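Local coordinates for protein Abbfa_003403 (PDB 4ZXH) that probably builds a peptide product as a four-domain nonribosomal peptide synthetase, with condensation, adenylation, peptidyl carrier and thioesterase domains acting on phosphopantetheine-bound intermediates, at residues A[465-470]-A[801-806]; A[559-564]-A[568-573]; A[645-650]-A[768-773]; A[652-657]-A[787-792]; A[821-824]-A[828-831]. One frame throughout, in Å; residues are numbered along the deposited sequence.

Interaction 1: residues A[465-470]-A[801-806]; sequences GIQFEA and QRLVPP
Gln467 lays its side chain over Leu803 and the backbone of Val804, and this residue buries the most surface in the contact. Leu803 packs its CD2 against the amide, 3.5 Å from CD of Gln467, and CB of Leu803 lies 3.8 Å from NE2 of Gln467. The two side chains cross obliquely. A turn about the CB-CG bond of the glutamine (chi2 139°) helps to bring the amide across the leucine. Beyond it, CG2 of Val804 packs against NE2 of Gln467 at 3.6 Å.

A second apolar touch is looser. CZ at the far end of the Phe468 ring meets CG of Pro806 at 4.2 Å, in an oblique approach. Both residues also have cover from outside: Leu855 lies against Phe468 and Tyr462 against Pro806.

Polar groups come close without bonding across the contact. NE2 of Gln467 is 3.3 Å from the backbone N of Val804, but both are donors. The NE2 group is instead used by the carbonyl O of Val796, a residue whose backbone also bonds to Val804.

In the fold, 465-470 lies in the connection between helix 428-447 of the condensation part and helix 483-494, and packs here on the 801-806 loop of the adenylation part. The chemistry implies a glutamine that serves two purposes: its NE2 is bonded to Val796 O of strand 792-797, while its flank is packed by Leu803 and Val804. No hydrogen bond joins the two loops directly, so they are joined by packing, and indirectly through Val796 and Tyr462.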
# COMPACT_ATOMS: atom_id res chain seq x y z
N GLY A 465 15.26 -2.54 36.32
CA GLY A 465 13.82 -2.31 36.25
C GLY A 465 13.39 -1.26 35.23
O GLY A 465 12.51 -0.45 35.51
N ILE A 466 14.03 -1.27 34.06
CA ILE A 466 13.62 -0.44 32.92
C ILE A 466 14.09 -1.06 31.60
O ILE A 466 15.07 -1.81 31.57
CB ILE A 466 14.15 1.00 33.02
CG1 ILE A 466 13.24 1.95 32.24
CG2 ILE A 466 15.59 1.09 32.50
CD1 ILE A 466 13.33 3.36 32.70
N GLN A 467 13.39 -0.75 30.52
CA GLN A 467 13.64 -1.35 29.22
C GLN A 467 14.89 -0.82 28.53
O GLN A 467 15.60 -1.58 27.87
CB GLN A 467 12.43 -1.16 28.32
CG GLN A 467 11.32 -2.16 28.59
CD GLN A 467 9.93 -1.53 28.54
OE1 GLN A 467 9.73 -0.41 29.01
NE2 GLN A 467 8.98 -2.26 27.96
N PHE A 468 15.15 0.48 28.67
CA PHE A 468 16.38 1.10 28.17
C PHE A 468 16.79 2.20 29.14
O PHE A 468 15.94 2.78 29.79
CB PHE A 468 16.18 1.65 26.75
CG PHE A 468 16.03 0.58 25.72
CD1 PHE A 468 17.14 -0.11 25.25
CD2 PHE A 468 14.78 0.20 25.28
CE1 PHE A 468 17.01 -1.14 24.30
CE2 PHE A 468 14.63 -0.83 24.33
CZ PHE A 468 15.76 -1.50 23.85
N GLU A 469 18.08 2.48 29.26
CA GLU A 469 18.47 3.49 30.24
C GLU A 469 18.04 4.90 29.77
O GLU A 469 17.86 5.81 30.58
CB GLU A 469 19.98 3.42 30.52
CG GLU A 469 20.42 4.28 31.71
CD GLU A 469 19.59 4.04 32.97
OE1 GLU A 469 19.43 2.87 33.37
OE2 GLU A 469 19.06 5.03 33.55
N ALA A 470 17.85 5.06 28.47
CA ALA A 470 17.37 6.33 27.93
C ALA A 470 15.99 6.67 28.48
O ALA A 470 15.68 7.85 28.70
CB ALA A 470 17.33 6.28 26.41
N GLN A 801 0.41 -6.06 32.08
CA GLN A 801 1.32 -5.10 32.69
C GLN A 801 2.73 -5.66 32.91
O GLN A 801 3.35 -5.42 33.94
CB GLN A 801 0.75 -4.58 34.02
CG GLN A 801 -0.36 -3.55 33.87
CD GLN A 801 -1.68 -4.17 33.45
OE1 GLN A 801 -2.17 -5.12 34.06
NE2 GLN A 801 -2.26 -3.65 32.36
N ARG A 802 3.23 -6.41 31.92
CA ARG A 802 4.63 -6.82 31.88
C ARG A 802 5.40 -5.96 30.87
O ARG A 802 4.82 -5.46 29.91
CB ARG A 802 4.75 -8.29 31.50
CG ARG A 802 4.21 -9.26 32.53
CD ARG A 802 4.23 -10.68 31.97
NE ARG A 802 3.49 -10.76 30.72
CZ ARG A 802 3.19 -11.88 30.08
NH1 ARG A 802 3.56 -13.06 30.57
NH2 ARG A 802 2.50 -11.83 28.94
N LEU A 803 6.70 -5.80 31.08
CA LEU A 803 7.55 -5.05 30.17
C LEU A 803 7.72 -5.76 28.82
O LEU A 803 8.27 -6.87 28.75
CB LEU A 803 8.92 -4.82 30.80
CG LEU A 803 8.95 -3.96 32.06
CD1 LEU A 803 10.24 -4.19 32.80
CD2 LEU A 803 8.79 -2.50 31.69
N VAL A 804 7.28 -5.11 27.74
CA VAL A 804 7.27 -5.75 26.42
C VAL A 804 8.69 -5.96 25.88
O VAL A 804 9.63 -5.27 26.28
CB VAL A 804 6.45 -4.93 25.41
CG1 VAL A 804 5.02 -4.80 25.88
CG2 VAL A 804 7.08 -3.57 25.17
N PRO A 805 8.85 -6.94 24.97
CA PRO A 805 10.16 -7.08 24.32
C PRO A 805 10.37 -5.92 23.36
O PRO A 805 9.39 -5.29 22.97
CB PRO A 805 10.05 -8.41 23.56
CG PRO A 805 8.78 -9.05 24.04
CD PRO A 805 7.89 -7.97 24.53
N PRO A 806 11.63 -5.64 22.98
CA PRO A 806 11.81 -4.58 21.97
C PRO A 806 11.09 -4.92 20.66
O PRO A 806 10.88 -6.10 20.37
CB PRO A 806 13.32 -4.54 21.78
CG PRO A 806 13.89 -5.14 23.04
CD PRO A 806 12.91 -6.18 23.46

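Interaction 2: residues A[559-564]-A[568-573]; sequences VPLDPN and ERLQNI
A beta-alpha unit of the adenylation region, strand 557-560 followed by helix 567-577, folds back on itself here, with Leu570 and Ile573 of the helix packing on the chain that leaves the strand. Leu570 buries the most surface of the helix residues. Its CD2 lies 3.7 Å from CA of Leu561 and 3.4 Å from the carbonyl O of Asp562, so the branched tip is set against backbone more than against side chain. One helical turn on, Ile573 offers its CG2 to two partners, CG1 of Val559 at 3.7 Å and CD2 of Leu561 at 3.8 Å. That methyl points away from the backbone N of Ile573 (CG1 itself has chi1 -59°), and Ile573 runs antiparallel to the side chains of Val559 and Leu561 as it passes them.

The turn between the two elements is shaped from within. OD1 of Asp562 accepts a hydrogen bond from the backbone N of Asn564 at 3.1 Å, with a nearly straight angle of 172°, from above the carboxylate plane: an Asx turn. The other oxygen, OD2, is hydrogen-bonded to Thr668.

Strand 557-560 is an outer strand of a four-stranded parallel sheet and pairs with strand 533-537. Helix 567-577 leads on to strand 581-584 on the far side of 533-537, as in a beta-alpha-beta crossover, while Val624 and Tyr626 of strand 621-627 also pack on Val559.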
# COMPACT_ATOMS: atom_id res chain seq x y z
N VAL A 559 -9.24 27.17 38.55
CA VAL A 559 -9.94 26.32 37.60
C VAL A 559 -10.24 27.13 36.33
O VAL A 559 -11.05 28.05 36.36
CB VAL A 559 -11.24 25.81 38.19
CG1 VAL A 559 -11.92 24.84 37.24
CG2 VAL A 559 -10.95 25.17 39.54
N PRO A 560 -9.56 26.80 35.22
CA PRO A 560 -9.71 27.58 33.99
C PRO A 560 -11.12 27.52 33.40
O PRO A 560 -11.59 26.45 33.02
CB PRO A 560 -8.71 26.92 33.03
CG PRO A 560 -7.72 26.28 33.91
CD PRO A 560 -8.50 25.79 35.09
N LEU A 561 -11.78 28.67 33.32
CA LEU A 561 -13.04 28.79 32.60
C LEU A 561 -12.87 29.75 31.43
O LEU A 561 -13.15 30.94 31.54
CB LEU A 561 -14.15 29.25 33.54
CG LEU A 561 -14.35 28.34 34.74
CD1 LEU A 561 -14.95 29.09 35.88
CD2 LEU A 561 -15.22 27.16 34.36
N ASP A 562 -12.36 29.24 30.32
CA ASP A 562 -12.13 30.06 29.14
C ASP A 562 -13.48 30.53 28.63
O ASP A 562 -14.34 29.71 28.30
CB ASP A 562 -11.38 29.26 28.07
CG ASP A 562 -10.92 30.12 26.90
OD1 ASP A 562 -11.54 31.17 26.61
OD2 ASP A 562 -9.92 29.72 26.27
N PRO A 563 -13.68 31.86 28.58
CA PRO A 563 -14.99 32.46 28.25
C PRO A 563 -15.42 32.29 26.80
O PRO A 563 -16.57 32.59 26.47
CB PRO A 563 -14.78 33.95 28.57
CG PRO A 563 -13.32 34.17 28.45
CD PRO A 563 -12.68 32.88 28.93
N ASN A 564 -14.52 31.82 25.93
CA ASN A 564 -14.91 31.55 24.54
C ASN A 564 -15.48 30.16 24.36
O ASN A 564 -16.13 29.88 23.35
CB ASN A 564 -13.73 31.79 23.61
CG ASN A 564 -13.14 33.18 23.77
OD1 ASN A 564 -11.98 33.34 24.15
ND2 ASN A 564 -13.93 34.19 23.44
N GLU A 568 -22.53 25.58 28.12
CA GLU A 568 -22.85 24.29 28.72
C GLU A 568 -21.59 23.65 29.29
O GLU A 568 -21.59 23.12 30.40
CB GLU A 568 -23.54 23.37 27.70
N ARG A 569 -20.50 23.73 28.54
CA ARG A 569 -19.21 23.15 28.94
C ARG A 569 -18.71 23.83 30.23
O ARG A 569 -18.33 23.16 31.18
CB ARG A 569 -18.20 23.29 27.79
CG ARG A 569 -16.75 22.89 28.07
CD ARG A 569 -16.58 21.51 28.72
NE ARG A 569 -15.20 21.02 28.63
CZ ARG A 569 -14.75 19.93 29.24
NH1 ARG A 569 -15.57 19.22 30.02
NH2 ARG A 569 -13.48 19.55 29.09
N LEU A 570 -18.74 25.16 30.26
CA LEU A 570 -18.29 25.88 31.44
C LEU A 570 -19.18 25.57 32.65
O LEU A 570 -18.69 25.44 33.76
CB LEU A 570 -18.25 27.39 31.17
CG LEU A 570 -17.28 27.94 30.11
CD1 LEU A 570 -17.44 29.46 29.94
CD2 LEU A 570 -15.83 27.60 30.45
N GLN A 571 -20.49 25.43 32.44
CA GLN A 571 -21.35 25.07 33.55
C GLN A 571 -21.01 23.69 34.14
O GLN A 571 -20.89 23.56 35.37
CB GLN A 571 -22.82 25.14 33.13
CG GLN A 571 -23.30 26.58 33.04
CD GLN A 571 -24.70 26.72 32.46
OE1 GLN A 571 -25.25 25.79 31.85
NE2 GLN A 571 -25.28 27.91 32.64
N ASN A 572 -20.81 22.69 33.29
CA ASN A 572 -20.39 21.36 33.76
C ASN A 572 -19.11 21.41 34.61
O ASN A 572 -18.98 20.67 35.59
CB ASN A 572 -20.17 20.41 32.58
CG ASN A 572 -21.48 19.94 31.96
OD1 ASN A 572 -22.56 20.11 32.53
ND2 ASN A 572 -21.38 19.31 30.79
N ILE A 573 -18.17 22.27 34.23
CA ILE A 573 -16.97 22.46 35.02
C ILE A 573 -17.29 23.09 36.39
O ILE A 573 -16.81 22.62 37.43
CB ILE A 573 -15.93 23.31 34.29
CG1 ILE A 573 -15.55 22.66 32.96
CG2 ILE A 573 -14.68 23.53 35.14
CD1 ILE A 573 -14.40 23.35 32.25

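Interaction 3: residues A[645-650]-A[768-773]; sequences INFLLS and TTVWSS
The ring of Phe647 meets Val770 over one face and Trp771 alongside. The CB of Val770 is 3.7 Å from the ring centroid and 19° off the normal, a CH-pi contact shifted toward the rim. Both methyls stay on that face, CG1 over CZ and CG2 3.8 Å from CE2 of Phe647. The two side chains cross at about a right angle.

Trp771 points the same way as the phenylalanine. Its CD1 is 3.7 Å from CE1 of Phe647, and the phenyl and the five-membered ring stand 5.8 Å apart between centroids with their planes inclined at 55°, an oblique pair. Val770 CG1 also covers one face of the tryptophan, so the valine is wedged against both rings. At the root of the phenylalanine, CB meets CG2 of Thr769 at 4.1 Å. With CG of Phe647 opposite the backbone N (chi1 163°), the phenyl is swung toward Val770 and Trp771.

Polar groups at the edges are bonded outside the pair: NE1 of Trp771 to Gln715, OG1 of Thr769 to Gly818, and the N of Val770, weakly, to Asp672.

Residues 768-773 directly follow the Tyr-Gly-Pro-Thr-Glu sequence of the adenylation A5 motif; in relatives the positions of Val770 and Trp771 line the amino-acid pocket. The side chains that meet here do so through apolar and aromatic atoms, so Phe647 of helix 641-655 probably backs that pocket wall from behind.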
# COMPACT_ATOMS: atom_id res chain seq x y z
N ILE A 645 7.03 22.76 39.08
CA ILE A 645 8.36 23.33 39.13
C ILE A 645 9.37 22.30 38.56
O ILE A 645 10.31 22.67 37.86
CB ILE A 645 8.72 23.79 40.59
CG1 ILE A 645 10.10 24.45 40.63
CG2 ILE A 645 8.58 22.66 41.63
CD1 ILE A 645 10.12 25.78 39.90
N ASN A 646 9.14 21.01 38.82
CA ASN A 646 9.92 19.97 38.17
C ASN A 646 9.86 20.09 36.65
O ASN A 646 10.88 20.00 35.97
CB ASN A 646 9.42 18.59 38.57
CG ASN A 646 10.19 17.47 37.90
OD1 ASN A 646 11.34 17.19 38.25
ND2 ASN A 646 9.58 16.86 36.90
N PHE A 647 8.66 20.29 36.13
CA PHE A 647 8.47 20.45 34.70
C PHE A 647 9.21 21.67 34.15
O PHE A 647 9.98 21.56 33.21
CB PHE A 647 6.98 20.57 34.38
CG PHE A 647 6.68 21.13 33.02
CD1 PHE A 647 6.91 20.38 31.88
CD2 PHE A 647 6.16 22.41 32.89
CE1 PHE A 647 6.64 20.90 30.64
CE2 PHE A 647 5.89 22.94 31.64
CZ PHE A 647 6.13 22.18 30.52
N LEU A 648 8.95 22.83 34.75
CA LEU A 648 9.51 24.09 34.30
C LEU A 648 11.03 24.07 34.28
O LEU A 648 11.63 24.48 33.28
CB LEU A 648 9.01 25.24 35.18
CG LEU A 648 7.55 25.57 34.88
CD1 LEU A 648 6.96 26.52 35.90
CD2 LEU A 648 7.45 26.14 33.48
N LEU A 649 11.64 23.59 35.36
CA LEU A 649 13.10 23.51 35.43
C LEU A 649 13.66 22.56 34.38
O LEU A 649 14.69 22.82 33.77
CB LEU A 649 13.56 23.08 36.82
CG LEU A 649 13.39 24.10 37.95
CD1 LEU A 649 13.95 23.54 39.23
CD2 LEU A 649 14.07 25.41 37.58
N SER A 650 12.97 21.44 34.19
CA SER A 650 13.37 20.44 33.21
C SER A 650 13.34 21.06 31.82
O SER A 650 14.23 20.84 30.99
CB SER A 650 12.44 19.22 33.27
OG SER A 650 13.07 18.04 32.81
N THR A 768 0.29 13.98 33.83
CA THR A 768 1.67 13.90 34.29
C THR A 768 2.39 15.23 34.12
O THR A 768 3.62 15.29 34.08
CB THR A 768 2.47 12.78 33.57
OG1 THR A 768 2.36 12.92 32.15
CG2 THR A 768 1.94 11.41 33.97
N THR A 769 1.57 16.27 34.02
CA THR A 769 1.97 17.69 34.03
C THR A 769 2.61 18.21 32.75
O THR A 769 3.83 18.15 32.57
CB THR A 769 2.92 17.99 35.20
OG1 THR A 769 2.35 17.47 36.40
CG2 THR A 769 3.11 19.49 35.35
N VAL A 770 1.75 18.75 31.88
CA VAL A 770 2.11 19.40 30.60
C VAL A 770 2.84 18.47 29.63
O VAL A 770 2.21 17.83 28.79
CB VAL A 770 2.96 20.67 30.82
CG1 VAL A 770 3.03 21.44 29.52
CG2 VAL A 770 2.35 21.56 31.91
N TRP A 771 4.16 18.41 29.73
CA TRP A 771 4.91 17.48 28.89
C TRP A 771 5.68 16.50 29.77
O TRP A 771 6.03 16.82 30.91
CB TRP A 771 5.89 18.22 27.97
CG TRP A 771 5.30 19.35 27.11
CD1 TRP A 771 5.71 20.65 27.08
CD2 TRP A 771 4.23 19.25 26.13
NE1 TRP A 771 4.97 21.37 26.16
CE2 TRP A 771 4.05 20.54 25.58
CE3 TRP A 771 3.40 18.20 25.70
CZ2 TRP A 771 3.08 20.81 24.60
CZ3 TRP A 771 2.43 18.47 24.72
CH2 TRP A 771 2.28 19.76 24.19
N SER A 772 5.94 15.31 29.24
CA SER A 772 6.71 14.29 29.96
C SER A 772 7.90 13.76 29.15
O SER A 772 8.84 13.20 29.73
CB SER A 772 5.81 13.12 30.36
OG SER A 772 5.13 13.39 31.58
N SER A 773 7.86 13.91 27.83
CA SER A 773 9.03 13.62 27.02
C SER A 773 9.20 14.69 25.95
O SER A 773 8.28 15.46 25.68
CB SER A 773 8.93 12.23 26.37
OG SER A 773 7.90 12.18 25.41

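Interaction 4: residues A[652-657]-A[787-792]; sequences NDRLQV and EPLANT
Arg654 holds its guanidinium against Leu789 and the carbonyls of Glu787 and Pro788. In the first shell, CD1 of Leu789 lies over one face of the group, 4.1 Å above its plane and off toward the rim, so the flat cation is packed on a methyl. NH2 of Arg654 is 3.5 Å from the O of Pro788, approached obliquely; the geometry does not amount to a hydrogen bond. CB of Glu787 lies 4.4 Å from the same NH2. The carboxylate of Glu787 is close but not in contact, its OE1 4.7 Å from NH2, and the opposite charges would probably attract at this range without forming a salt bridge.

The next shell explains why the group stands here. The chain of Arg654 runs extended from CG to NE, and a turn at its end (chi4 71°) sets the guanidinium across that line. NH1 is hydrogen-bonded to the carbonyl O of Ser650, one turn back in the same helix. On the other side, a type II turn from Leu789 to Thr792 shapes the chain beyond Leu789, and its Ala790 N bonds to OG of Ser650. Thus Ser650 serves both partners, through its carbonyl and its hydroxyl. The helix ends just past the arginine: Gln656 leaves it with positive phi, and OD1 of Asn652 accepts a hydrogen bond from the N of Val657 at 2.9 Å.

The contact thereby seats the last turn of helix 641-655 on strand 787-788, an outermost strand of a mixed sheet. Strand 773-777 lies beside 787-788, and its Ala774 touches both Arg654 and Leu789; Trp760 of strand 756-763 packs on the arginine as well.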
# COMPACT_ATOMS: atom_id res chain seq x y z
N ASN A 652 13.63 24.19 31.13
CA ASN A 652 14.67 25.19 31.00
C ASN A 652 16.01 24.62 30.56
O ASN A 652 16.77 25.32 29.91
CB ASN A 652 14.87 25.96 32.29
CG ASN A 652 15.89 27.07 32.13
OD1 ASN A 652 15.66 28.02 31.38
ND2 ASN A 652 17.04 26.93 32.80
N ASP A 653 16.30 23.37 30.94
CA ASP A 653 17.55 22.69 30.53
C ASP A 653 17.66 22.64 29.01
O ASP A 653 18.74 22.79 28.44
CB ASP A 653 17.61 21.25 31.07
CG ASP A 653 17.88 21.19 32.57
OD1 ASP A 653 18.45 22.15 33.13
OD2 ASP A 653 17.51 20.16 33.18
N ARG A 654 16.50 22.45 28.37
CA ARG A 654 16.37 22.37 26.93
C ARG A 654 16.26 23.73 26.24
O ARG A 654 16.72 23.89 25.10
CB ARG A 654 15.15 21.51 26.59
CG ARG A 654 15.27 20.09 27.10
CD ARG A 654 13.93 19.40 27.25
NE ARG A 654 14.12 17.97 27.44
CZ ARG A 654 14.62 17.40 28.54
NH1 ARG A 654 14.99 18.14 29.58
NH2 ARG A 654 14.75 16.09 28.60
N LEU A 655 15.66 24.70 26.91
CA LEU A 655 15.37 25.99 26.29
C LEU A 655 16.35 27.08 26.66
O LEU A 655 16.52 28.04 25.92
CB LEU A 655 13.96 26.45 26.67
CG LEU A 655 12.83 25.59 26.12
CD1 LEU A 655 11.52 26.17 26.55
CD2 LEU A 655 12.93 25.52 24.60
N GLN A 656 16.98 26.93 27.83
CA GLN A 656 17.97 27.88 28.33
C GLN A 656 17.43 29.31 28.26
O GLN A 656 18.00 30.16 27.57
CB GLN A 656 19.28 27.77 27.54
CG GLN A 656 20.04 26.46 27.76
CD GLN A 656 20.62 26.35 29.16
OE1 GLN A 656 19.95 25.88 30.08
NE2 GLN A 656 21.87 26.77 29.32
N VAL A 657 16.32 29.55 28.95
CA VAL A 657 15.64 30.84 28.92
C VAL A 657 16.48 31.90 29.64
O VAL A 657 17.09 31.64 30.68
CB VAL A 657 14.23 30.74 29.56
CG1 VAL A 657 13.58 32.11 29.69
CG2 VAL A 657 13.35 29.84 28.73
N GLU A 787 13.23 12.08 24.47
CA GLU A 787 13.79 11.83 25.78
C GLU A 787 12.82 12.22 26.90
O GLU A 787 12.15 13.25 26.82
CB GLU A 787 15.09 12.61 25.94
CG GLU A 787 16.22 12.18 25.00
CD GLU A 787 17.47 13.04 25.18
OE1 GLU A 787 17.34 14.29 25.16
OE2 GLU A 787 18.58 12.48 25.33
N PRO A 788 12.75 11.40 27.96
CA PRO A 788 11.94 11.71 29.16
C PRO A 788 12.51 12.89 29.94
O PRO A 788 13.73 13.03 30.05
CB PRO A 788 12.03 10.43 30.00
CG PRO A 788 12.69 9.39 29.13
CD PRO A 788 13.48 10.13 28.09
N LEU A 789 11.63 13.72 30.50
CA LEU A 789 12.04 14.83 31.36
C LEU A 789 12.59 14.36 32.70
O LEU A 789 12.63 13.16 32.97
CB LEU A 789 10.87 15.77 31.60
CG LEU A 789 10.63 16.91 30.63
CD1 LEU A 789 10.50 16.37 29.23
CD2 LEU A 789 9.36 17.62 31.04
N ALA A 790 12.98 15.31 33.55
CA ALA A 790 13.64 14.98 34.81
C ALA A 790 12.69 14.29 35.78
O ALA A 790 11.56 14.73 35.96
CB ALA A 790 14.22 16.22 35.44
N ASN A 791 13.17 13.19 36.36
CA ASN A 791 12.40 12.42 37.32
C ASN A 791 11.11 11.87 36.71
O ASN A 791 10.06 11.81 37.35
CB ASN A 791 12.10 13.27 38.56
CG ASN A 791 13.33 14.01 39.03
OD1 ASN A 791 14.25 13.41 39.59
ND2 ASN A 791 13.36 15.31 38.79
N THR A 792 11.23 11.48 35.45
CA THR A 792 10.14 10.88 34.71
C THR A 792 10.63 9.52 34.21
O THR A 792 11.78 9.37 33.79
CB THR A 792 9.70 11.77 33.53
OG1 THR A 792 9.38 13.09 34.00
CG2 THR A 792 8.48 11.17 32.84

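Interaction 5: residues A[821-824]-A[828-831]; sequences VDYW and ELTD
Leu829 covers one face of the Tyr823 ring. Its CD2 lies 3.4 Å from CD2 of the tyrosine and 3.6 Å from CE2, so a single branch sits on one side of the ring, toward the half that carries those atoms. The two side chains cross at a slant. CG of Leu829 points away from its own backbone N (chi1 -177°), which carries CD2 out over the ring. The hydroxyl of Tyr823 is tied further off, to Glu767.

Thr830 comes next and makes the contact's hydrogen bond. The backbone N of Tyr823 donates to OG1 of Thr830 at 2.9 Å with an N-H...O angle of 154°. The same hydroxyl is also bonded to the carbonyl O of Arg826, one turn earlier, where it must be the donor; OG1 is therefore gripped twice, and its rotation is set from both sides. Its methyl is used too: CG2 of Thr830 packs on CB of Asp822 at 3.5 Å, while the carboxylate of Asp822 leads away to a salt bridge with Arg638.

The chain between the two segments folds tightly: Tyr823 and Thr830 have their CA atoms only 5.6 Å apart. The sequence around Tyr823 belongs to the Gly-Glu-Leu stretch known as A6 in adenylation domains. Residues 822-823 form a weakly bonded outer strand against 635-640, whose other neighbour is 621-627, and helix 827-833 packs beside that edge, with Lys635 touching both Tyr823 and Leu829.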
# COMPACT_ATOMS: atom_id res chain seq x y z
N VAL A 821 -1.94 14.76 41.56
CA VAL A 821 -2.40 14.33 42.88
C VAL A 821 -3.54 13.31 42.75
O VAL A 821 -3.46 12.20 43.29
CB VAL A 821 -2.87 15.52 43.71
CG1 VAL A 821 -3.44 15.03 45.05
CG2 VAL A 821 -1.74 16.53 43.90
N ASP A 822 -4.57 13.71 42.01
CA ASP A 822 -5.70 12.85 41.70
C ASP A 822 -6.65 13.48 40.67
O ASP A 822 -6.40 14.57 40.17
CB ASP A 822 -6.47 12.52 42.98
CG ASP A 822 -6.91 13.76 43.73
OD1 ASP A 822 -7.19 14.78 43.07
OD2 ASP A 822 -6.94 13.73 44.98
N TYR A 823 -7.72 12.76 40.36
CA TYR A 823 -8.89 13.33 39.70
C TYR A 823 -9.82 13.90 40.77
O TYR A 823 -10.16 13.21 41.74
CB TYR A 823 -9.62 12.27 38.87
CG TYR A 823 -8.91 11.82 37.60
CD1 TYR A 823 -8.61 12.72 36.59
CD2 TYR A 823 -8.58 10.48 37.41
CE1 TYR A 823 -7.97 12.31 35.43
CE2 TYR A 823 -7.95 10.06 36.24
CZ TYR A 823 -7.64 10.98 35.26
OH TYR A 823 -7.02 10.58 34.10
N TRP A 824 -10.24 15.15 40.59
CA TRP A 824 -11.01 15.83 41.63
C TRP A 824 -12.32 15.10 41.99
O TRP A 824 -13.25 14.97 41.17
CB TRP A 824 -11.28 17.27 41.21
CG TRP A 824 -12.29 17.95 42.07
CD1 TRP A 824 -13.53 18.37 41.69
CD2 TRP A 824 -12.17 18.26 43.46
NE1 TRP A 824 -14.19 18.94 42.76
CE2 TRP A 824 -13.37 18.89 43.86
CE3 TRP A 824 -11.15 18.08 44.41
CZ2 TRP A 824 -13.58 19.34 45.17
CZ3 TRP A 824 -11.37 18.52 45.71
CH2 TRP A 824 -12.58 19.14 46.08
N GLU A 828 -12.20 6.50 42.82
CA GLU A 828 -12.14 5.16 42.25
C GLU A 828 -11.48 5.21 40.88
O GLU A 828 -10.73 4.30 40.51
CB GLU A 828 -13.54 4.53 42.16
N LEU A 829 -11.75 6.28 40.14
CA LEU A 829 -11.11 6.48 38.84
C LEU A 829 -9.63 6.74 39.06
O LEU A 829 -8.77 6.21 38.34
CB LEU A 829 -11.74 7.64 38.06
CG LEU A 829 -11.16 7.87 36.66
CD1 LEU A 829 -11.65 6.80 35.69
CD2 LEU A 829 -11.45 9.26 36.12
N THR A 830 -9.34 7.57 40.06
CA THR A 830 -7.97 7.89 40.44
C THR A 830 -7.20 6.64 40.82
O THR A 830 -6.01 6.50 40.52
CB THR A 830 -7.92 8.87 41.63
OG1 THR A 830 -8.55 10.11 41.28
CG2 THR A 830 -6.48 9.14 42.05
N ASP A 831 -7.88 5.70 41.46
CA ASP A 831 -7.21 4.55 42.00
C ASP A 831 -6.92 3.55 40.90
O ASP A 831 -6.01 2.74 41.01
CB ASP A 831 -8.03 3.91 43.12
CG ASP A 831 -7.23 2.90 43.91
OD1 ASP A 831 -6.34 3.32 44.68
OD2 ASP A 831 -7.49 1.68 43.77

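In the fold
Interactions 3 and 4 form one continuous cluster: their centres are 7 Å apart, both use helix 641-655, and their segments interleave in sequence. The OD1 of Asn646 and the ND2 of Asn791, 2.8 Å apart, probably make a further hydrogen bond between them. Interaction 1 joins this cluster by packing, with Ala470 O 3.2 Å from Pro788 CD, although its centre is about 22 Å from theirs. Interaction 5 approaches interactions 2 and 3 to about 7 Å between nearest atoms in each case. Interactions 1 and 2 are the furthest apart, about 40 Å between centres. Interaction 3 is the one most plausibly adjoining the amino-acid pocket.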